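Long-range contacts in malarial CLPB2 atpase/hsp101 protein (Plasmodium falciparum, PDB 4IRF), which is a ClpA/ClpB-family chaperone that probably couples ATP hydrolysis to protein unfolding and translocation, represented here by its N-terminal cargo-binding domain: residues Gln9-Asn14 with Pro110-Glu115; Lys94-Leu99 with Glu115-Gly120. All coordinates share one frame; numbering follows the deposited sequence.

Contact 1: residues Gln9-Asn14 with Pro110-Glu115; sequences QGKYLN and PKVDVE
Tyr12 and Val112 form a single parallel beta bridge, their CA atoms 4.8 Å apart, with Lys11 facing Lys111 on one side and Leu13 facing Asp113 on the other. Val112 supplies both bonds of the bridge: its N donates to Lys11 O at 2.8 Å, and its O accepts from Leu13 N at a longer 3.3 Å. The same carbonyl oxygen receives the hydroxyl of Thr16. Val112, a beta-branched residue suited to an extended backbone, lies beside Tyr12 with its CB 4.0 Å from the ring centroid and 16° off the ring normal, a CH-pi contact over the face. With CG1 anti to the backbone N (chi1 -176°), that methyl reaches Tyr12 CE2 while CG2 turns toward CD of Lys11. The Tyr12 hydroxyl, at the far end of the ring, is bonded to Glu101 of helix 91-106, which helps to fix the ring against Val112. Lys111 bends back so that NZ meets Gly10 O at 3.0 Å, from above the carbonyl plane; Gly10, at phi 137°, adopts a backbone in which a side chain would press on the preceding carbonyl. Leu13 crosses Lys111 at about a right angle, its CD2 3.6 Å from Lys111 CB, and its CD1 lies 3.4 Å from Asp113 CG. OD2 of that carboxylate forms salt bridges to Arg15 and Lys148, while OD1 accepts from Val114 N. Leu13 and Asp113 occupy the N-cap positions of helices 14-29 and 114-121, although the Asp113 side chain makes no capping bond, so this isolated bridge joins the lead-ins of two helices in the mainly helical Clp N-terminal domain.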
ATOM      1  N   GLN A   9     -21.478   2.753   0.882  1.00 48.89           N
ATOM      2  CA  GLN A   9     -21.344   1.965   2.091  1.00 52.28           C
ATOM      3  C   GLN A   9     -20.232   0.910   1.979  1.00 56.75           C
ATOM      4  O   GLN A   9     -19.881   0.544   0.890  1.00 49.71           O
ATOM      5  CB  GLN A   9     -22.668   1.303   2.388  1.00 63.47           C
ATOM      6  CG  GLN A   9     -23.743   2.275   2.815  1.00 71.88           C
ATOM      7  CD  GLN A   9     -24.394   2.928   1.644  1.00 80.11           C
ATOM      8  OE1 GLN A   9     -23.711   3.476   0.783  1.00 85.50           O
ATOM      9  NE2 GLN A   9     -25.725   2.882   1.595  1.00 81.70           N
ATOM     10  N   GLY A  10     -19.692   0.442   3.115  1.00 53.76           N
ATOM     11  CA  GLY A  10     -18.621  -0.583   3.177  1.00 39.13           C
ATOM     12  C   GLY A  10     -17.420  -0.405   4.162  1.00 44.00           C
ATOM     13  O   GLY A  10     -17.097   0.701   4.407  1.00 39.24           O
ATOM     14  N   LYS A  11     -16.808  -1.447   4.696  1.00 36.32           N
ATOM     15  CA  LYS A  11     -15.720  -1.260   5.667  1.00 37.67           C
ATOM     16  C   LYS A  11     -14.441  -0.593   5.073  1.00 36.47           C
ATOM     17  O   LYS A  11     -13.690   0.006   5.779  1.00 34.58           O
ATOM     18  CB  LYS A  11     -15.413  -2.555   6.407  1.00 42.77           C
ATOM     19  CG  LYS A  11     -14.011  -2.974   6.584  1.00 45.43           C
ATOM     20  CD  LYS A  11     -13.646  -3.070   8.052  1.00 56.07           C
ATOM     21  CE  LYS A  11     -13.872  -4.462   8.615  1.00 68.18           C
ATOM     22  NZ  LYS A  11     -13.252  -4.714   9.957  1.00 74.93           N
ATOM     23  N   TYR A  12     -14.244  -0.708   3.791  1.00 26.31           N
ATOM     24  CA  TYR A  12     -13.137  -0.060   3.145  1.00 29.80           C
ATOM     25  C   TYR A  12     -13.608   1.143   2.469  1.00 33.17           C
ATOM     26  O   TYR A  12     -14.527   1.046   1.791  1.00 35.77           O
ATOM     27  CB  TYR A  12     -12.567  -0.971   2.094  1.00 33.58           C
ATOM     28  CG  TYR A  12     -11.744  -2.007   2.707  1.00 32.93           C
ATOM     29  CD1 TYR A  12     -12.285  -2.949   3.459  1.00 39.37           C
ATOM     30  CD2 TYR A  12     -10.425  -1.962   2.587  1.00 41.62           C
ATOM     31  CE1 TYR A  12     -11.526  -3.892   4.047  1.00 35.47           C
ATOM     32  CE2 TYR A  12      -9.654  -2.854   3.163  1.00 45.07           C
ATOM     33  CZ  TYR A  12     -10.227  -3.842   3.907  1.00 43.51           C
ATOM     34  OH  TYR A  12      -9.462  -4.783   4.410  1.00 50.58           O
ATOM     35  N   LEU A  13     -12.887   2.246   2.606  1.00 25.62           N
ATOM     36  CA  LEU A  13     -13.215   3.409   1.827  1.00 25.25           C
ATOM     37  C   LEU A  13     -12.999   3.191   0.338  1.00 28.51           C
ATOM     38  O   LEU A  13     -12.233   2.398  -0.066  1.00 27.32           O
ATOM     39  CB  LEU A  13     -12.421   4.606   2.247  1.00 23.28           C
ATOM     40  CG  LEU A  13     -12.593   5.089   3.662  1.00 28.06           C
ATOM     41  CD1 LEU A  13     -11.674   6.229   3.947  1.00 26.92           C
ATOM     42  CD2 LEU A  13     -14.004   5.471   3.919  1.00 30.78           C
ATOM     43  N   ASN A  14     -13.691   3.976  -0.445  1.00 29.12           N
ATOM     44  CA  ASN A  14     -13.515   3.940  -1.873  1.00 27.62           C
ATOM     45  C   ASN A  14     -12.092   4.109  -2.296  1.00 34.66           C
ATOM     46  O   ASN A  14     -11.655   3.489  -3.176  1.00 26.49           O
ATOM     47  CB  ASN A  14     -14.231   5.047  -2.539  1.00 39.13           C
ATOM     48  CG  ASN A  14     -15.437   4.621  -3.266  1.00 57.87           C
ATOM     49  OD1 ASN A  14     -15.410   4.171  -4.452  1.00 65.19           O
ATOM     50  ND2 ASN A  14     -16.522   4.844  -2.631  1.00 62.09           N
ATOM     51  N   PRO A 110     -13.939   3.557  11.907  1.00 43.57           N
ATOM     52  CA  PRO A 110     -14.940   2.584  11.463  1.00 47.25           C
ATOM     53  C   PRO A 110     -14.699   2.142  10.015  1.00 42.97           C
ATOM     54  O   PRO A 110     -15.293   1.141   9.574  1.00 44.61           O
ATOM     55  CB  PRO A 110     -16.251   3.359  11.591  1.00 52.67           C
ATOM     56  CG  PRO A 110     -15.846   4.783  11.338  1.00 58.20           C
ATOM     57  CD  PRO A 110     -14.447   4.940  11.881  1.00 53.23           C
ATOM     58  N   LYS A 111     -13.824   2.852   9.301  1.00 32.28           N
ATOM     59  CA  LYS A 111     -13.404   2.419   7.966  1.00 23.78           C
ATOM     60  C   LYS A 111     -11.885   2.270   7.824  1.00 26.94           C
ATOM     61  O   LYS A 111     -11.104   2.944   8.527  1.00 24.64           O
ATOM     62  CB  LYS A 111     -13.893   3.390   6.897  1.00 26.28           C
ATOM     63  CG  LYS A 111     -15.295   3.922   7.087  1.00 30.99           C
ATOM     64  CD  LYS A 111     -16.344   2.941   6.600  1.00 40.07           C
ATOM     65  CE  LYS A 111     -17.694   3.649   6.465  1.00 49.30           C
ATOM     66  NZ  LYS A 111     -18.711   2.691   5.976  1.00 55.77           N
ATOM     67  N   VAL A 112     -11.476   1.433   6.865  1.00 23.17           N
ATOM     68  CA  VAL A 112     -10.077   1.239   6.557  1.00 20.12           C
ATOM     69  C   VAL A 112      -9.647   2.280   5.512  1.00 20.90           C
ATOM     70  O   VAL A 112     -10.147   2.288   4.401  1.00 22.85           O
ATOM     71  CB  VAL A 112      -9.799  -0.195   6.045  1.00 20.37           C
ATOM     72  CG1 VAL A 112      -8.315  -0.400   5.816  1.00 23.24           C
ATOM     73  CG2 VAL A 112     -10.310  -1.229   7.055  1.00 23.34           C
ATOM     74  N   ASP A 113      -8.753   3.181   5.907  1.00 23.06           N
ATOM     75  CA  ASP A 113      -8.277   4.253   5.029  1.00 22.33           C
ATOM     76  C   ASP A 113      -6.864   3.949   4.548  1.00 19.65           C
ATOM     77  O   ASP A 113      -6.256   2.936   4.898  1.00 19.33           O
ATOM     78  CB  ASP A 113      -8.322   5.608   5.781  1.00 22.73           C
ATOM     79  CG  ASP A 113      -8.490   6.799   4.843  1.00 27.64           C
ATOM     80  OD1 ASP A 113      -8.075   6.715   3.675  1.00 23.93           O
ATOM     81  OD2 ASP A 113      -9.040   7.833   5.283  1.00 32.01           O
ATOM     82  N   VAL A 114      -6.320   4.850   3.745  1.00 20.92           N
ATOM     83  CA  VAL A 114      -4.993   4.665   3.183  1.00 23.04           C
ATOM     84  C   VAL A 114      -3.883   4.519   4.212  1.00 23.61           C
ATOM     85  O   VAL A 114      -2.965   3.743   4.003  1.00 21.35           O
ATOM     86  CB  VAL A 114      -4.671   5.809   2.182  1.00 25.34           C
ATOM     87  CG1 VAL A 114      -3.362   5.563   1.497  1.00 22.89           C
ATOM     88  CG2 VAL A 114      -5.757   5.884   1.143  1.00 21.29           C
ATOM     89  N   GLU A 115      -3.954   5.264   5.324  1.00 21.01           N
ATOM     90  CA  GLU A 115      -2.916   5.148   6.348  1.00 18.91           C
ATOM     91  C   GLU A 115      -2.921   3.759   6.966  1.00 18.65           C
ATOM     92  O   GLU A 115      -1.879   3.262   7.397  1.00 23.15           O
ATOM     93  CB  GLU A 115      -3.165   6.144   7.481  1.00 23.26           C
ATOM     94  CG  GLU A 115      -3.017   7.620   7.059  1.00 32.45           C
ATOM     95  CD  GLU A 115      -4.276   8.222   6.445  1.00 22.84           C
ATOM     96  OE1 GLU A 115      -5.229   7.496   6.068  1.00 27.78           O
ATOM     97  OE2 GLU A 115      -4.305   9.480   6.329  1.00 29.90           O
TER

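Contact 2: residues Lys94-Leu99 with Glu115-Gly120; sequences KETLAL and EHLLSG
Thr96 meets Leu117 and Gly120 where helix 91-106 passes helix 114-121, the two short axes approaching to 7.9 Å at 127° between their N-to-C directions. From CB, the Thr96 side chain divides into two branches with different tasks. CG2, anti to the backbone N, points into the interface, where Thr96 CG2 lies 3.7 Å from Gly120 C and 3.9 Å from Leu117 CD1. OG1 sits beside the backbone N (chi1 -51°), which brings it back toward its own helix to bond Glu92 O, one turn earlier. It also meets a water at 2.8 Å, and this water donates to Gly120 O at 2.9 Å, bridging the helices. Threonine thus offers a methyl for the apolar seam and a hydroxyl with two polar partners. Gly120 permits the close pass: its CA is 4.6 Å from Thr96 CA and 3.7 Å from Thr96 O, on the side that faces the other helix, so the absence of a side chain lets the backbones come close. Leu99 uses its CB against the same glycine CA, and Leu97, lying side by side with Leu117, brings CD2 4.0 Å from Leu117 CD1. Leucine suits Leu97 and Leu117 because their branched ends reach one another beside the close pass; Leu117 continues onto Ile40 and Leu44 of helix 37-46. No direct hydrogen bond spans the two segments of this glycine-enabled helix crossing inside the Clp N-terminal domain, which implies an interface held by van der Waals fit around a bare glycine backbone, with one water supplying its polar link.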
ATOM      1  N   LYS A  94      -3.631 -10.926   1.780  1.00 24.41           N
ATOM      2  CA  LYS A  94      -4.692 -11.182   2.746  1.00 29.17           C
ATOM      3  C   LYS A  94      -4.236 -10.730   4.127  1.00 29.26           C
ATOM      4  O   LYS A  94      -5.011 -10.137   4.919  1.00 24.51           O
ATOM      5  CB  LYS A  94      -5.138 -12.656   2.722  1.00 32.38           C
ATOM      6  CG  LYS A  94      -5.835 -13.033   1.407  1.00 37.01           C
ATOM      7  CD  LYS A  94      -6.305 -14.494   1.385  1.00 42.37           C
ATOM      8  CE  LYS A  94      -6.920 -14.831   0.040  1.00 38.22           C
ATOM      9  NZ  LYS A  94      -7.099 -16.307  -0.120  1.00 45.29           N
ATOM     10  N   GLU A  95      -2.963 -10.956   4.412  1.00 22.51           N
ATOM     11  CA  GLU A  95      -2.390 -10.435   5.645  1.00 30.95           C
ATOM     12  C   GLU A  95      -2.293  -8.906   5.731  1.00 29.66           C
ATOM     13  O   GLU A  95      -2.560  -8.316   6.787  1.00 22.58           O
ATOM     14  CB  GLU A  95      -0.997 -11.034   5.846  1.00 36.42           C
ATOM     15  CG  GLU A  95      -0.351 -10.673   7.175  1.00 56.28           C
ATOM     16  CD  GLU A  95       0.996 -11.343   7.369  1.00 86.41           C
ATOM     17  OE1 GLU A  95       1.341 -12.231   6.562  1.00 89.13           O
ATOM     18  OE2 GLU A  95       1.709 -10.982   8.329  1.00103.07           O
ATOM     19  N   THR A  96      -1.804  -8.278   4.665  1.00 22.63           N
ATOM     20  CA  THR A  96      -1.861  -6.828   4.568  1.00 23.74           C
ATOM     21  C   THR A  96      -3.203  -6.274   5.032  1.00 19.19           C
ATOM     22  O   THR A  96      -3.251  -5.348   5.882  1.00 20.87           O
ATOM     23  CB  THR A  96      -1.636  -6.333   3.129  1.00 19.34           C
ATOM     24  OG1 THR A  96      -0.444  -6.928   2.605  1.00 21.83           O
ATOM     25  CG2 THR A  96      -1.454  -4.826   3.160  1.00 20.04           C
ATOM     26  N   LEU A  97      -4.291  -6.866   4.524  1.00 20.61           N
ATOM     27  CA  LEU A  97      -5.641  -6.374   4.772  1.00 16.91           C
ATOM     28  C   LEU A  97      -6.092  -6.692   6.196  1.00 17.19           C
ATOM     29  O   LEU A  97      -6.742  -5.875   6.842  1.00 19.69           O
ATOM     30  CB  LEU A  97      -6.630  -6.949   3.739  1.00 22.45           C
ATOM     31  CG  LEU A  97      -6.222  -6.573   2.301  1.00 25.03           C
ATOM     32  CD1 LEU A  97      -7.160  -7.149   1.260  1.00 27.51           C
ATOM     33  CD2 LEU A  97      -6.209  -5.075   2.193  1.00 26.36           C
ATOM     34  N   ALA A  98      -5.710  -7.871   6.698  1.00 17.73           N
ATOM     35  CA  ALA A  98      -6.012  -8.196   8.092  1.00 18.23           C
ATOM     36  C   ALA A  98      -5.334  -7.225   9.043  1.00 20.22           C
ATOM     37  O   ALA A  98      -5.927  -6.777  10.035  1.00 20.81           O
ATOM     38  CB  ALA A  98      -5.606  -9.649   8.416  1.00 20.52           C
ATOM     39  N   LEU A  99      -4.073  -6.880   8.754  1.00 18.67           N
ATOM     40  CA  LEU A  99      -3.367  -5.916   9.587  1.00 19.67           C
ATOM     41  C   LEU A  99      -3.915  -4.476   9.436  1.00 21.90           C
ATOM     42  O   LEU A  99      -4.049  -3.749  10.431  1.00 20.05           O
ATOM     43  CB  LEU A  99      -1.882  -5.971   9.252  1.00 20.17           C
ATOM     44  CG  LEU A  99      -1.172  -7.253   9.656  1.00 19.59           C
ATOM     45  CD1 LEU A  99       0.167  -7.296   8.978  1.00 23.81           C
ATOM     46  CD2 LEU A  99      -0.996  -7.241  11.170  1.00 23.90           C
ATOM     47  N   GLU A 115      -3.954   5.264   5.324  1.00 21.01           N
ATOM     48  CA  GLU A 115      -2.916   5.148   6.348  1.00 18.91           C
ATOM     49  C   GLU A 115      -2.921   3.759   6.966  1.00 18.65           C
ATOM     50  O   GLU A 115      -1.879   3.262   7.397  1.00 23.15           O
ATOM     51  CB  GLU A 115      -3.165   6.144   7.481  1.00 23.26           C
ATOM     52  CG  GLU A 115      -3.017   7.620   7.059  1.00 32.45           C
ATOM     53  CD  GLU A 115      -4.276   8.222   6.445  1.00 22.84           C
ATOM     54  OE1 GLU A 115      -5.229   7.496   6.068  1.00 27.78           O
ATOM     55  OE2 GLU A 115      -4.305   9.480   6.329  1.00 29.90           O
ATOM     56  N   HIS A 116      -4.101   3.161   7.071  1.00 20.78           N
ATOM     57  CA  HIS A 116      -4.221   1.831   7.680  1.00 17.35           C
ATOM     58  C   HIS A 116      -3.653   0.769   6.743  1.00 19.54           C
ATOM     59  O   HIS A 116      -2.959  -0.147   7.182  1.00 20.77           O
ATOM     60  CB  HIS A 116      -5.682   1.557   8.033  1.00 20.81           C
ATOM     61  CG  HIS A 116      -6.252   2.623   8.921  1.00 23.40           C
ATOM     62  ND1 HIS A 116      -7.307   3.421   8.537  1.00 25.33           N
ATOM     63  CD2 HIS A 116      -5.859   3.067  10.139  1.00 25.42           C
ATOM     64  CE1 HIS A 116      -7.564   4.293   9.504  1.00 26.22           C
ATOM     65  NE2 HIS A 116      -6.701   4.098  10.483  1.00 23.86           N
ATOM     66  N   LEU A 117      -3.897   0.953   5.454  1.00 21.47           N
ATOM     67  CA  LEU A 117      -3.304   0.116   4.426  1.00 23.47           C
ATOM     68  C   LEU A 117      -1.797   0.292   4.463  1.00 18.66           C
ATOM     69  O   LEU A 117      -1.032  -0.695   4.407  1.00 23.08           O
ATOM     70  CB  LEU A 117      -3.903   0.478   3.061  1.00 21.33           C
ATOM     71  CG  LEU A 117      -3.493  -0.359   1.879  1.00 24.25           C
ATOM     72  CD1 LEU A 117      -3.798  -1.843   2.114  1.00 22.56           C
ATOM     73  CD2 LEU A 117      -4.250   0.145   0.683  1.00 22.63           C
ATOM     74  N   LEU A 118      -1.339   1.542   4.630  1.00 18.96           N
ATOM     75  CA  LEU A 118       0.093   1.794   4.721  1.00 22.08           C
ATOM     76  C   LEU A 118       0.702   0.998   5.886  1.00 22.87           C
ATOM     77  O   LEU A 118       1.753   0.352   5.738  1.00 23.56           O
ATOM     78  CB  LEU A 118       0.380   3.312   4.834  1.00 25.27           C
ATOM     79  CG  LEU A 118       1.862   3.683   4.730  1.00 32.09           C
ATOM     80  CD1 LEU A 118       2.309   3.743   3.293  1.00 32.44           C
ATOM     81  CD2 LEU A 118       2.102   5.010   5.431  1.00 33.64           C
ATOM     82  N   SER A 119       0.017   0.987   7.034  1.00 20.63           N
ATOM     83  CA  SER A 119       0.518   0.272   8.194  1.00 18.32           C
ATOM     84  C   SER A 119       0.593  -1.228   7.890  1.00 21.78           C
ATOM     85  O   SER A 119       1.581  -1.901   8.198  1.00 24.28           O
ATOM     86  CB  SER A 119      -0.406   0.532   9.388  1.00 22.50           C
ATOM     87  OG  SER A 119       0.072  -0.173  10.509  1.00 26.90           O
ATOM     88  N   GLY A 120      -0.444  -1.738   7.236  1.00 18.53           N
ATOM     89  CA  GLY A 120      -0.470  -3.142   6.858  1.00 17.25           C
ATOM     90  C   GLY A 120       0.650  -3.529   5.905  1.00 17.21           C
ATOM     91  O   GLY A 120       1.333  -4.562   6.079  1.00 20.77           O
TER
HETATM   92  O   HOH W   1       1.938  -6.501   3.994  1.00 24.48           O

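In the fold
Contact 2 is buried, its centre about 8 Å from the centre of the chain, whereas contact 1 lies about 14 Å out and is partly buried. Both use helix 114-121: contact 1 holds the loop that leads into it, up to the N-cap, and contact 2 its body. The ranges overlap at Glu115, which touches neither partner segment and instead binds Lys148 and Tyr49. Chemistry follows position. The peripheral pair of largely non-helical segments relies on backbone bonds and a lysine; the inner helices, whose backbone bonds are used internally, rely on apolar fit and a water. The two meet where Tyr12 packs on Leu97, so helix 91-106, one partner of contact 2, also lies against contact 1.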